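Local coordinates for XPF endonuclease (PDB 2BGW), which probably cleaves one strand of particular DNA structures as a magnesium-binding endonuclease of nucleotide excision repair, at residues L38-Y43 and S73-H78; D47-E52 and T81-V86; W159-L164 and T174-L179; Q165-I170 and E208-I213. All coordinates share one frame; numbering follows the deposited sequence.

Interaction 1: L38-Y43 and S73-H78; sequences LPMGDY and SRLAEH. With MG (magnesium ion), chain E; SO4 (sulfate ion), chain H; nucleotides of chain C.
Arg74 O, on the helix turn against which Met40 lies, is gripped twice from His78: by its backbone N at 3.1 Å and by its ring ND1 at 2.8 Å. The ring bond is nearly straight (173°) and runs in the imidazole plane, though it meets Arg74 O from above the carbonyl plane. This holds the His78 ring in place, and the Met40 side chain crosses it at about a right angle, with SD 4.2 Å from the ring centroid, oblique to it. Met40 and Leu75 slide past each other in opposite directions, Met40 CG lying 3.8 Å from Leu75 CD2. An alanine at His78 takes away the ring, which would probably leave Arg74 O with one N-H fewer to hold it and the Met40 thioether less firmly placed. The loop 38-43 belongs to the PD-(D/E)XK nuclease fold and carries Asp42, whose OD2 binds magnesium at 2.4 Å; Glu52 supplies another ligand. Gly41 N hydrogen-bonds O2 of a sulfate at 2.9 Å, an ion probably from the crystallisation liquor, while sulfate O4 sits over one face of the Arg74 guanidinium. Further along helix 67-78, Ala76 O accepts a hydrogen bond from N6 of DA15 of chain C at 2.9 Å.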
# COMPACT_ATOMS: atom_id res chain seq x y z
N LEU A 38 -7.74 -10.63 -6.52
CA LEU A 38 -6.89 -10.42 -5.36
C LEU A 38 -7.77 -9.99 -4.21
O LEU A 38 -8.84 -9.45 -4.44
CB LEU A 38 -5.90 -9.29 -5.63
CG LEU A 38 -4.97 -9.42 -6.81
CD1 LEU A 38 -4.29 -8.10 -7.03
CD2 LEU A 38 -3.99 -10.51 -6.51
N PRO A 39 -7.33 -10.22 -2.97
CA PRO A 39 -8.18 -9.80 -1.87
C PRO A 39 -8.42 -8.29 -1.91
O PRO A 39 -9.54 -7.83 -1.64
CB PRO A 39 -7.37 -10.16 -0.64
CG PRO A 39 -6.38 -11.13 -1.09
CD PRO A 39 -6.08 -10.83 -2.49
N MET A 40 -7.39 -7.53 -2.28
CA MET A 40 -7.39 -6.07 -2.19
C MET A 40 -6.43 -5.40 -3.17
O MET A 40 -5.44 -5.99 -3.54
CB MET A 40 -7.07 -5.62 -0.75
CG MET A 40 -5.74 -6.03 -0.23
SD MET A 40 -5.80 -6.22 1.56
CE MET A 40 -5.97 -4.54 2.10
N GLY A 41 -6.73 -4.17 -3.57
CA GLY A 41 -5.87 -3.38 -4.43
C GLY A 41 -5.91 -3.88 -5.85
O GLY A 41 -6.61 -4.84 -6.15
N ASP A 42 -5.12 -3.27 -6.73
CA ASP A 42 -5.28 -3.51 -8.16
C ASP A 42 -4.11 -4.18 -8.77
O ASP A 42 -4.26 -4.89 -9.75
CB ASP A 42 -5.55 -2.21 -8.93
CG ASP A 42 -6.63 -1.36 -8.28
OD1 ASP A 42 -7.60 -1.93 -7.69
OD2 ASP A 42 -6.50 -0.11 -8.33
N TYR A 43 -2.94 -3.94 -8.20
CA TYR A 43 -1.75 -4.58 -8.72
C TYR A 43 -0.91 -5.14 -7.59
O TYR A 43 -0.54 -4.40 -6.69
CB TYR A 43 -0.92 -3.61 -9.54
CG TYR A 43 -1.59 -3.20 -10.79
CD1 TYR A 43 -2.44 -2.09 -10.81
CD2 TYR A 43 -1.42 -3.90 -11.95
CE1 TYR A 43 -3.08 -1.70 -11.96
CE2 TYR A 43 -2.05 -3.52 -13.12
CZ TYR A 43 -2.89 -2.42 -13.10
OH TYR A 43 -3.54 -2.02 -14.23
N SER A 73 -6.80 2.13 4.99
CA SER A 73 -6.39 1.44 6.21
C SER A 73 -6.35 -0.09 6.05
O SER A 73 -5.55 -0.76 6.69
CB SER A 73 -7.31 1.83 7.37
OG SER A 73 -8.67 1.50 7.06
N ARG A 74 -7.22 -0.63 5.20
CA ARG A 74 -7.14 -2.04 4.88
C ARG A 74 -5.78 -2.35 4.25
O ARG A 74 -5.03 -3.20 4.75
CB ARG A 74 -8.26 -2.45 3.95
CG ARG A 74 -8.99 -3.68 4.48
CD ARG A 74 -10.26 -3.95 3.73
NE ARG A 74 -9.97 -4.38 2.37
CZ ARG A 74 -10.71 -5.26 1.69
NH1 ARG A 74 -11.78 -5.81 2.27
NH2 ARG A 74 -10.38 -5.60 0.45
N LEU A 75 -5.46 -1.63 3.17
CA LEU A 75 -4.22 -1.85 2.46
C LEU A 75 -3.04 -1.76 3.41
O LEU A 75 -2.17 -2.62 3.39
CB LEU A 75 -4.09 -0.90 1.29
CG LEU A 75 -5.12 -1.03 0.18
CD1 LEU A 75 -5.00 0.17 -0.74
CD2 LEU A 75 -5.04 -2.31 -0.64
N ALA A 76 -3.05 -0.76 4.28
CA ALA A 76 -1.94 -0.51 5.16
C ALA A 76 -1.78 -1.57 6.24
O ALA A 76 -0.68 -1.80 6.74
CB ALA A 76 -2.06 0.87 5.76
N GLU A 77 -2.89 -2.21 6.60
CA GLU A 77 -2.91 -3.32 7.56
C GLU A 77 -2.30 -4.59 6.95
O GLU A 77 -1.65 -5.34 7.64
CB GLU A 77 -4.34 -3.66 7.94
CG GLU A 77 -4.51 -4.57 9.17
CD GLU A 77 -5.96 -5.04 9.39
OE1 GLU A 77 -6.93 -4.49 8.80
OE2 GLU A 77 -6.14 -5.99 10.18
N HIS A 78 -2.52 -4.81 5.67
CA HIS A 78 -2.17 -6.08 5.09
C HIS A 78 -0.86 -6.12 4.30
O HIS A 78 -0.29 -7.19 4.12
CB HIS A 78 -3.33 -6.57 4.24
CG HIS A 78 -4.56 -6.86 5.03
ND1 HIS A 78 -5.42 -5.87 5.45
CD2 HIS A 78 -5.06 -8.02 5.50
CE1 HIS A 78 -6.41 -6.42 6.14
NE2 HIS A 78 -6.21 -7.72 6.19
MG MG E . -8.64 0.99 -7.93
S SO4 H . -10.17 -2.87 -1.90
O1 SO4 H . -10.72 -4.20 -2.25
O2 SO4 H . -8.71 -2.89 -1.89
O3 SO4 H . -10.45 -1.93 -2.99
O4 SO4 H . -10.73 -2.39 -0.60
P DA C 15 -8.07 -2.37 13.73
OP1 DA C 15 -9.21 -2.13 14.63
OP2 DA C 15 -8.20 -3.37 12.64
O5' DA C 15 -7.68 -0.96 13.09
C5' DA C 15 -7.53 0.11 14.03
C4' DA C 15 -6.78 1.26 13.38
O4' DA C 15 -5.44 0.80 13.04
C3' DA C 15 -7.43 1.69 12.07
O3' DA C 15 -8.03 2.98 12.19
C2' DA C 15 -6.30 1.66 11.04
C1' DA C 15 -5.04 1.53 11.90
N9 DA C 15 -3.97 0.89 11.13
C8 DA C 15 -4.02 -0.29 10.45
N7 DA C 15 -2.90 -0.57 9.81
C5 DA C 15 -2.07 0.51 10.07
C6 DA C 15 -0.76 0.83 9.66
N6 DA C 15 -0.01 0.04 8.88
N1 DA C 15 -0.24 2.00 10.09
C2 DA C 15 -1.01 2.77 10.88
N3 DA C 15 -2.25 2.59 11.32
C4 DA C 15 -2.73 1.43 10.88

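Interaction 2: D47-E52 and T81-V86; sequences DSIIVE and TVFIIV. With MG (magnesium ion), chain E.
Two neighbouring parallel strands of the nuclease sheet, paired from Ile49 with Thr81 to Glu52 with Ile84, are the two strands of a beta-alpha-beta crossover in the PD-(D/E)XK fold; helices 56-65 and 67-78 make the connection. Their short axes diverge by 23°. Strand 49-52 gives and takes in turn: Ile50 N bonds to Thr81 O at 3.1 Å, Ile50 O receives Phe83 N at 3.0 Å, and Glu52 uses its N toward Phe83 O and its O toward Ile85 N in the same way. These four bonds are close to linear with respect to their carbonyls, whereas the one from Thr81 N to Ser48 O, at the start of the ladder, is weak. On the face with Ile49, Val51, Thr81 and Phe83, CG2 of Ile49 comes up to the edge of the Phe83 ring, near its plane, 3.6 Å from CD1. Val51 CG1 meets Ile85 CD1 at 3.7 Å, and helix 123-137 packs against Phe83 and Ile85; Leu111 of the second subunit also reaches Ile49 and Phe83. The face with Ile50, Val82 and Glu52 is met by Leu75 of helix 67-78, and there Ile50 and Val82 lie side by side, pointing the same way. Glu52 begins on this face with its CB 4.1 Å from Ile84 CG1, then bends at chi2 (41°), which turns the carboxylate away from the neighbouring strand and out to the magnesium ion, which OE2 binds at 2.3 Å.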
# COMPACT_ATOMS: atom_id res chain seq x y z
N ASP A 47 6.10 -9.37 -3.07
CA ASP A 47 5.35 -10.04 -1.98
C ASP A 47 4.80 -9.07 -0.94
O ASP A 47 3.88 -9.39 -0.21
CB ASP A 47 6.12 -11.21 -1.31
CG ASP A 47 5.19 -12.06 -0.38
OD1 ASP A 47 4.32 -12.83 -0.91
OD2 ASP A 47 5.30 -11.93 0.88
N SER A 48 5.34 -7.86 -0.90
CA SER A 48 4.94 -6.94 0.15
C SER A 48 4.68 -5.53 -0.35
O SER A 48 4.66 -4.58 0.44
CB SER A 48 6.05 -6.91 1.19
OG SER A 48 7.28 -6.87 0.51
N ILE A 49 4.47 -5.40 -1.66
CA ILE A 49 4.06 -4.15 -2.26
C ILE A 49 2.72 -4.28 -2.98
O ILE A 49 2.61 -4.98 -3.98
CB ILE A 49 5.12 -3.62 -3.22
CG1 ILE A 49 6.43 -3.41 -2.45
CG2 ILE A 49 4.62 -2.35 -3.85
CD1 ILE A 49 7.57 -2.78 -3.20
N ILE A 50 1.69 -3.61 -2.47
CA ILE A 50 0.42 -3.58 -3.16
C ILE A 50 0.24 -2.18 -3.76
O ILE A 50 0.72 -1.19 -3.20
CB ILE A 50 -0.77 -3.98 -2.22
CG1 ILE A 50 -2.04 -4.24 -3.01
CG2 ILE A 50 -1.05 -2.90 -1.21
CD1 ILE A 50 -2.09 -5.57 -3.61
N VAL A 51 -0.44 -2.13 -4.91
CA VAL A 51 -0.69 -0.90 -5.65
C VAL A 51 -2.18 -0.77 -5.87
O VAL A 51 -2.86 -1.72 -6.30
CB VAL A 51 0.03 -0.92 -7.03
CG1 VAL A 51 -0.49 0.17 -7.97
CG2 VAL A 51 1.52 -0.78 -6.85
N GLU A 52 -2.69 0.43 -5.59
CA GLU A 52 -4.09 0.76 -5.76
C GLU A 52 -4.08 1.88 -6.76
O GLU A 52 -3.41 2.88 -6.55
CB GLU A 52 -4.67 1.21 -4.39
CG GLU A 52 -6.10 1.74 -4.33
CD GLU A 52 -7.09 0.96 -5.20
OE1 GLU A 52 -7.07 -0.29 -5.22
OE2 GLU A 52 -7.92 1.63 -5.86
N THR A 81 3.99 -2.23 2.31
CA THR A 81 4.25 -1.07 1.50
C THR A 81 3.04 -0.88 0.60
O THR A 81 2.68 -1.76 -0.18
CB THR A 81 5.54 -1.27 0.67
OG1 THR A 81 6.67 -1.30 1.55
CG2 THR A 81 5.77 -0.15 -0.30
N VAL A 82 2.41 0.27 0.72
CA VAL A 82 1.21 0.56 -0.06
C VAL A 82 1.45 1.76 -0.95
O VAL A 82 1.77 2.83 -0.48
CB VAL A 82 -0.02 0.88 0.88
CG1 VAL A 82 -1.26 1.04 0.07
CG2 VAL A 82 -0.23 -0.22 1.88
N PHE A 83 1.26 1.58 -2.25
CA PHE A 83 1.34 2.71 -3.17
C PHE A 83 -0.02 2.97 -3.65
O PHE A 83 -0.67 2.04 -4.15
CB PHE A 83 2.24 2.42 -4.38
CG PHE A 83 3.70 2.46 -4.06
CD1 PHE A 83 4.43 1.29 -3.94
CD2 PHE A 83 4.36 3.68 -3.85
CE1 PHE A 83 5.77 1.34 -3.64
CE2 PHE A 83 5.72 3.73 -3.54
CZ PHE A 83 6.42 2.57 -3.43
N ILE A 84 -0.48 4.21 -3.49
CA ILE A 84 -1.66 4.67 -4.24
C ILE A 84 -1.16 5.53 -5.36
O ILE A 84 -0.42 6.48 -5.13
CB ILE A 84 -2.63 5.46 -3.41
CG1 ILE A 84 -3.34 4.53 -2.42
CG2 ILE A 84 -3.63 6.12 -4.34
CD1 ILE A 84 -3.89 5.21 -1.22
N ILE A 85 -1.54 5.17 -6.57
CA ILE A 85 -1.10 5.91 -7.72
C ILE A 85 -2.24 6.74 -8.21
O ILE A 85 -3.28 6.20 -8.59
CB ILE A 85 -0.64 4.98 -8.88
CG1 ILE A 85 0.73 4.36 -8.55
CG2 ILE A 85 -0.60 5.76 -10.20
CD1 ILE A 85 1.07 3.19 -9.43
N VAL A 86 -2.05 8.05 -8.19
CA VAL A 86 -3.10 8.94 -8.66
C VAL A 86 -2.83 9.39 -10.09
O VAL A 86 -1.83 10.05 -10.41
CB VAL A 86 -3.31 10.10 -7.71
CG1 VAL A 86 -4.45 10.94 -8.20
CG2 VAL A 86 -3.58 9.59 -6.29
MG MG E . -8.64 0.99 -7.93

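Interaction 3: W159-L164 and T174-L179; sequences WQLYIL and TAERIL. With nucleotides of chain C.
With CG set opposite the carbonyl carbon in both Leu161 (chi1 -70°) and Leu164 (chi1 -63°), Leu161 carries CD2 to within 3.7 Å of Ala175 CB and Leu164 sends its methyls on to Ile178 and Leu179. The small side chain of Ala175 lets the backbones come close here, Leu164 and Ala175 being the nearest CA pair, and their CB atoms lie 3.8 Å apart. Leu164 then forks: CD2 touches Ile178 CG2 at 3.8 Å, the two side chains meeting at a slant, and CD1 reaches Leu179 CG at 3.9 Å. These are the two helices of a helix-hairpin-helix motif, crossing at 118° with short axes 9.1 Å apart, and Leu161, Leu164, Ala175, Ile178 and Leu179 make their apolar seam. Phe188 and Leu185 of helix 185-188 close over Leu164 as well. At one end of the seam Gln160 runs at about a right angle across Leu179, its CB 3.9 Å from Leu179 CD1, and its NE2 makes weak hydrogen bonds to carbonyls of Ile213 and Thr216 of the second subunit. Helix 172-182 also turns a side to the DNA. There the extended Arg177 offers NH2 to OP1 of DC12 of chain C, a weak hydrogen bond of 3.0 Å.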
# COMPACT_ATOMS: atom_id res chain seq x y z
N TRP A 159 -4.30 -14.48 -0.58
CA TRP A 159 -5.50 -14.85 0.14
C TRP A 159 -5.16 -15.71 1.33
O TRP A 159 -5.76 -15.57 2.38
CB TRP A 159 -6.37 -15.65 -0.76
CG TRP A 159 -7.12 -14.89 -1.74
CD1 TRP A 159 -6.85 -14.78 -3.05
CD2 TRP A 159 -8.31 -14.15 -1.51
NE1 TRP A 159 -7.80 -14.02 -3.68
CE2 TRP A 159 -8.72 -13.63 -2.75
CE3 TRP A 159 -9.07 -13.88 -0.37
CZ2 TRP A 159 -9.86 -12.85 -2.90
CZ3 TRP A 159 -10.20 -13.10 -0.51
CH2 TRP A 159 -10.59 -12.59 -1.78
N GLN A 160 -4.20 -16.61 1.20
CA GLN A 160 -3.81 -17.39 2.37
C GLN A 160 -3.38 -16.46 3.49
O GLN A 160 -3.68 -16.69 4.67
CB GLN A 160 -2.70 -18.39 2.05
CG GLN A 160 -3.14 -19.45 1.06
CD GLN A 160 -1.98 -20.21 0.48
OE1 GLN A 160 -0.81 -19.80 0.59
NE2 GLN A 160 -2.28 -21.35 -0.13
N LEU A 161 -2.71 -15.38 3.11
CA LEU A 161 -2.24 -14.37 4.06
C LEU A 161 -3.34 -13.44 4.55
O LEU A 161 -3.32 -12.98 5.68
CB LEU A 161 -1.10 -13.59 3.43
CG LEU A 161 0.16 -14.43 3.30
CD1 LEU A 161 1.04 -13.85 2.27
CD2 LEU A 161 0.86 -14.49 4.64
N TYR A 162 -4.31 -13.17 3.70
CA TYR A 162 -5.43 -12.30 4.05
C TYR A 162 -6.30 -13.01 5.08
O TYR A 162 -6.82 -12.40 6.02
CB TYR A 162 -6.22 -11.95 2.77
CG TYR A 162 -7.47 -11.12 2.97
CD1 TYR A 162 -7.45 -9.98 3.75
CD2 TYR A 162 -8.66 -11.48 2.36
CE1 TYR A 162 -8.60 -9.22 3.94
CE2 TYR A 162 -9.82 -10.73 2.53
CZ TYR A 162 -9.78 -9.60 3.33
OH TYR A 162 -10.90 -8.84 3.51
N ILE A 163 -6.45 -14.31 4.89
CA ILE A 163 -7.24 -15.14 5.78
C ILE A 163 -6.54 -15.23 7.13
O ILE A 163 -7.14 -14.89 8.15
CB ILE A 163 -7.62 -16.46 5.09
CG1 ILE A 163 -8.59 -16.10 3.98
CG2 ILE A 163 -8.25 -17.43 6.07
CD1 ILE A 163 -8.78 -17.09 2.93
N LEU A 164 -5.27 -15.59 7.16
CA LEU A 164 -4.54 -15.56 8.43
C LEU A 164 -4.62 -14.19 9.13
O LEU A 164 -4.78 -14.17 10.36
CB LEU A 164 -3.09 -16.03 8.28
CG LEU A 164 -2.88 -17.49 7.82
CD1 LEU A 164 -1.46 -17.70 7.36
CD2 LEU A 164 -3.20 -18.47 8.92
N THR A 174 3.51 -12.30 11.23
CA THR A 174 3.08 -13.55 11.80
C THR A 174 2.38 -14.43 10.76
O THR A 174 2.64 -15.64 10.69
CB THR A 174 2.21 -13.28 13.00
OG1 THR A 174 3.04 -12.73 14.02
CG2 THR A 174 1.58 -14.54 13.50
N ALA A 175 1.52 -13.82 9.94
CA ALA A 175 0.83 -14.57 8.91
C ALA A 175 1.85 -15.24 8.04
O ALA A 175 1.71 -16.40 7.72
CB ALA A 175 -0.05 -13.68 8.10
N GLU A 176 2.91 -14.51 7.69
CA GLU A 176 3.98 -15.08 6.87
C GLU A 176 4.65 -16.27 7.54
O GLU A 176 4.73 -17.36 6.98
CB GLU A 176 5.03 -14.01 6.53
CG GLU A 176 4.89 -13.46 5.14
CD GLU A 176 5.21 -11.97 5.05
OE1 GLU A 176 5.92 -11.42 5.95
OE2 GLU A 176 4.74 -11.35 4.06
N ARG A 177 5.13 -16.04 8.76
CA ARG A 177 5.73 -17.08 9.58
C ARG A 177 4.83 -18.31 9.73
O ARG A 177 5.31 -19.44 9.69
CB ARG A 177 6.09 -16.51 10.96
CG ARG A 177 7.21 -15.46 10.93
CD ARG A 177 7.53 -14.91 12.32
NE ARG A 177 8.64 -13.96 12.25
CZ ARG A 177 8.83 -12.95 13.11
NH1 ARG A 177 8.01 -12.75 14.13
NH2 ARG A 177 9.86 -12.14 12.95
N ILE A 178 3.53 -18.09 9.88
CA ILE A 178 2.61 -19.20 10.03
C ILE A 178 2.65 -20.04 8.76
O ILE A 178 2.60 -21.26 8.81
CB ILE A 178 1.20 -18.73 10.41
CG1 ILE A 178 1.19 -18.30 11.87
CG2 ILE A 178 0.15 -19.82 10.18
CD1 ILE A 178 -0.03 -17.47 12.21
N LEU A 179 2.78 -19.40 7.62
CA LEU A 179 2.85 -20.20 6.42
C LEU A 179 4.15 -20.97 6.23
O LEU A 179 4.13 -22.05 5.67
CB LEU A 179 2.56 -19.34 5.20
CG LEU A 179 1.08 -19.37 4.86
CD1 LEU A 179 0.88 -19.15 3.35
CD2 LEU A 179 0.54 -20.73 5.26
P DT C 13 2.23 -9.06 13.07
OP1 DT C 13 1.79 -10.44 12.72
OP2 DT C 13 2.71 -8.20 11.98
O5' DT C 13 1.11 -8.27 13.91
C5' DT C 13 0.53 -8.77 15.12
C4' DT C 13 -0.56 -7.84 15.65
O4' DT C 13 -0.08 -6.48 15.92
C3' DT C 13 -1.74 -7.65 14.71
O3' DT C 13 -2.87 -7.64 15.55
C2' DT C 13 -1.43 -6.31 14.00
C1' DT C 13 -0.73 -5.50 15.10
N1 DT C 13 0.35 -4.46 14.78
C2 DT C 13 0.34 -3.21 15.40
O2 DT C 13 -0.50 -2.83 16.17
N3 DT C 13 1.37 -2.37 15.09
C4 DT C 13 2.43 -2.62 14.26
O4 DT C 13 3.31 -1.78 14.08
C5 DT C 13 2.41 -3.92 13.63
C7 DT C 13 3.31 -4.20 12.46
C6 DT C 13 1.39 -4.76 13.93
P DC C 12 8.60 -8.05 14.01
OP1 DC C 12 8.68 -9.46 13.54
OP2 DC C 12 8.58 -6.89 13.07
O5' DC C 12 7.40 -8.00 15.06
C5' DC C 12 6.42 -8.97 14.88
C4' DC C 12 5.13 -8.51 15.52
O4' DC C 12 5.36 -7.39 16.41
C3' DC C 12 4.10 -8.03 14.53
O3' DC C 12 3.35 -9.16 14.20
C2' DC C 12 3.27 -7.03 15.33
C1' DC C 12 4.19 -6.59 16.46
N1 DC C 12 4.69 -5.20 16.48
C2 DC C 12 3.96 -4.23 17.16
O2 DC C 12 2.90 -4.57 17.67
N3 DC C 12 4.45 -2.96 17.23
C4 DC C 12 5.63 -2.67 16.64
N4 DC C 12 6.10 -1.42 16.71
C5 DC C 12 6.38 -3.65 15.93
C6 DC C 12 5.88 -4.89 15.88

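Interaction 4: Q165-I170 and E208-I213; sequences QSFPGI and EEIKKI. With nucleotides of chain C.
Ile210 faces both Phe167 and Ile170 and crosses each of them at about a right angle. Its CG2 branch meets the Phe167 ring at CE2, 4.0 Å away and oblique to the ring, while CD1 at the end of the other branch touches CD1 of Ile170 at 3.8 Å. With CG1 anti to the carbonyl carbon (chi1 -72°), the CG2 branch of Ile210 points at the Phe167 ring and the longer branch carries CD1 to Ile170. Ile213, one turn on, points CD1 at the Pro168 ring, which in turn points at it, with 3.8 Å between Ile213 CD1 and Pro168 CD. Glu209 comes across the same proline, bent at chi2, with OE2 3.9 Å from Pro168 CG; its polar partner is Ser154 of the second subunit, which hydrogen-bonds OE2. An alanine in place of Ile210 has neither CG2 nor CD1, and a gap would probably open beside Phe167 and Ile170, leaving the hairpin less firmly seated on helix 204-215. The hairpin turn after helix 155-165 is the DNA-binding turn of a helix-hairpin-helix motif: Gly169 has the positive phi of 74° that suits glycine, and its N-H hydrogen-bonds OP1 of DG14 of chain C at 3.0 Å. The contact thus backs the hairpin on the side away from this phosphate. Around it, Ile170 also packs on Ala175 and Ile178 of helix 172-182, Ile210 on Ile196 of helix 193-198, and Phe167 and Ile213 on Ile163 and Leu185 of the second subunit.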
# COMPACT_ATOMS: atom_id res chain seq x y z
N GLN A 165 -4.54 -13.07 8.38
CA GLN A 165 -4.53 -11.69 9.00
C GLN A 165 -5.84 -11.33 9.74
O GLN A 165 -5.84 -10.55 10.70
CB GLN A 165 -4.23 -10.60 7.96
CG GLN A 165 -2.78 -10.02 7.91
CD GLN A 165 -2.15 -10.16 6.49
OE1 GLN A 165 -2.44 -9.38 5.58
NE2 GLN A 165 -1.30 -11.19 6.30
N SER A 166 -6.93 -11.93 9.28
CA SER A 166 -8.23 -11.69 9.86
C SER A 166 -8.36 -12.21 11.30
O SER A 166 -9.30 -11.87 11.99
CB SER A 166 -9.33 -12.27 8.97
OG SER A 166 -9.31 -13.69 8.96
N PHE A 167 -7.41 -13.01 11.76
CA PHE A 167 -7.41 -13.47 13.15
C PHE A 167 -6.88 -12.39 14.07
O PHE A 167 -6.03 -11.56 13.67
CB PHE A 167 -6.55 -14.72 13.30
CG PHE A 167 -7.24 -16.01 12.90
CD1 PHE A 167 -7.46 -16.32 11.55
CD2 PHE A 167 -7.65 -16.92 13.87
CE1 PHE A 167 -8.09 -17.52 11.18
CE2 PHE A 167 -8.27 -18.13 13.52
CZ PHE A 167 -8.49 -18.42 12.17
N PRO A 168 -7.37 -12.38 15.32
CA PRO A 168 -6.81 -11.49 16.33
C PRO A 168 -5.38 -11.92 16.57
O PRO A 168 -5.09 -13.09 16.42
CB PRO A 168 -7.66 -11.81 17.55
CG PRO A 168 -8.91 -12.40 17.00
CD PRO A 168 -8.46 -13.20 15.87
N GLY A 169 -4.49 -10.99 16.92
CA GLY A 169 -3.09 -11.30 17.16
C GLY A 169 -2.30 -11.58 15.88
O GLY A 169 -1.09 -11.38 15.84
N ILE A 170 -2.98 -12.05 14.84
CA ILE A 170 -2.29 -12.35 13.59
C ILE A 170 -2.27 -11.17 12.59
O ILE A 170 -3.31 -10.81 11.98
CB ILE A 170 -2.87 -13.61 12.93
CG1 ILE A 170 -2.78 -14.79 13.90
CG2 ILE A 170 -2.13 -13.91 11.63
CD1 ILE A 170 -3.35 -16.09 13.32
N GLU A 208 -4.37 -19.55 22.53
CA GLU A 208 -5.66 -19.90 23.14
C GLU A 208 -6.79 -19.25 22.35
O GLU A 208 -7.72 -19.92 21.91
CB GLU A 208 -5.73 -19.48 24.62
N GLU A 209 -6.67 -17.94 22.13
CA GLU A 209 -7.69 -17.20 21.39
C GLU A 209 -7.96 -17.86 20.01
O GLU A 209 -9.13 -18.02 19.60
CB GLU A 209 -7.28 -15.72 21.28
CG GLU A 209 -8.14 -14.81 20.38
CD GLU A 209 -9.56 -14.60 20.89
OE1 GLU A 209 -10.04 -15.43 21.70
OE2 GLU A 209 -10.21 -13.61 20.50
N ILE A 210 -6.88 -18.24 19.33
CA ILE A 210 -6.96 -18.76 17.97
C ILE A 210 -7.68 -20.10 17.99
O ILE A 210 -8.71 -20.29 17.29
CB ILE A 210 -5.56 -18.91 17.32
CG1 ILE A 210 -4.97 -17.53 17.00
CG2 ILE A 210 -5.65 -19.75 16.06
CD1 ILE A 210 -3.46 -17.55 16.78
N LYS A 211 -7.15 -21.00 18.82
CA LYS A 211 -7.74 -22.31 19.02
C LYS A 211 -9.21 -22.16 19.38
O LYS A 211 -10.06 -22.71 18.68
CB LYS A 211 -6.97 -23.11 20.08
CG LYS A 211 -5.68 -23.75 19.57
CD LYS A 211 -5.80 -25.26 19.10
CE LYS A 211 -7.14 -25.65 18.45
NZ LYS A 211 -6.94 -26.52 17.29
N LYS A 212 -9.52 -21.37 20.41
CA LYS A 212 -10.90 -21.20 20.85
C LYS A 212 -11.74 -20.79 19.65
O LYS A 212 -12.84 -21.31 19.49
CB LYS A 212 -11.05 -20.23 22.03
N ILE A 213 -11.24 -19.91 18.79
CA ILE A 213 -12.02 -19.52 17.60
C ILE A 213 -12.21 -20.67 16.60
O ILE A 213 -13.28 -20.83 16.01
CB ILE A 213 -11.42 -18.33 16.87
CG1 ILE A 213 -11.65 -17.06 17.68
CG2 ILE A 213 -12.08 -18.16 15.51
CD1 ILE A 213 -10.70 -15.96 17.32
P DG C 14 -4.36 -7.80 14.99
OP1 DG C 14 -5.20 -8.19 16.15
OP2 DG C 14 -4.44 -8.62 13.74
O5' DG C 14 -4.69 -6.27 14.73
C5' DG C 14 -4.52 -5.37 15.82
C4' DG C 14 -4.93 -3.96 15.42
O4' DG C 14 -3.74 -3.25 14.96
C3' DG C 14 -5.96 -3.85 14.31
O3' DG C 14 -6.83 -2.78 14.67
C2' DG C 14 -5.09 -3.61 13.06
C1' DG C 14 -3.97 -2.74 13.65
N9 DG C 14 -2.67 -2.65 12.96
C8 DG C 14 -2.10 -3.51 12.07
N7 DG C 14 -0.92 -3.12 11.64
C5 DG C 14 -0.69 -1.92 12.28
C6 DG C 14 0.41 -1.02 12.21
O6 DG C 14 1.46 -1.08 11.56
N1 DG C 14 0.24 0.10 13.02
C2 DG C 14 -0.85 0.32 13.79
N2 DG C 14 -0.78 1.46 14.49
N3 DG C 14 -1.89 -0.50 13.88
C4 DG C 14 -1.76 -1.61 13.10
P DT C 13 2.23 -9.06 13.07
OP1 DT C 13 1.79 -10.44 12.72
OP2 DT C 13 2.71 -8.20 11.98
O5' DT C 13 1.11 -8.27 13.91
C5' DT C 13 0.53 -8.77 15.12
C4' DT C 13 -0.56 -7.84 15.65
O4' DT C 13 -0.08 -6.48 15.92
C3' DT C 13 -1.74 -7.65 14.71
O3' DT C 13 -2.87 -7.64 15.55
C2' DT C 13 -1.43 -6.31 14.00
C1' DT C 13 -0.73 -5.50 15.10
N1 DT C 13 0.35 -4.46 14.78
C2 DT C 13 0.34 -3.21 15.40
O2 DT C 13 -0.50 -2.83 16.17
N3 DT C 13 1.37 -2.37 15.09
C4 DT C 13 2.43 -2.62 14.26
O4 DT C 13 3.31 -1.78 14.08
C5 DT C 13 2.41 -3.92 13.63
C7 DT C 13 3.31 -4.20 12.46
C6 DT C 13 1.39 -4.76 13.93

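Overall arrangement
From the N terminus, interaction 1 closes the first loop, bringing 38-43 onto helix 67-78. Interaction 2 starts inside that loop, at 47-52, and ends beyond it, at 81-86, so the two cross; both lie in the nuclease fold and bear on the same magnesium ion. The chain then passes to the helix-hairpin-helix region. Interaction 3 joins helices 155-165 and 172-182, and interaction 4 leaves from the hairpin between them for helix 204-215, crossing it in turn. The two pairs follow in series yet touch: Tyr162 lies against Pro39 and His78, joining the DNA-binding helices to the nuclease. Interactions 2, 3 and 4 also meet the second subunit.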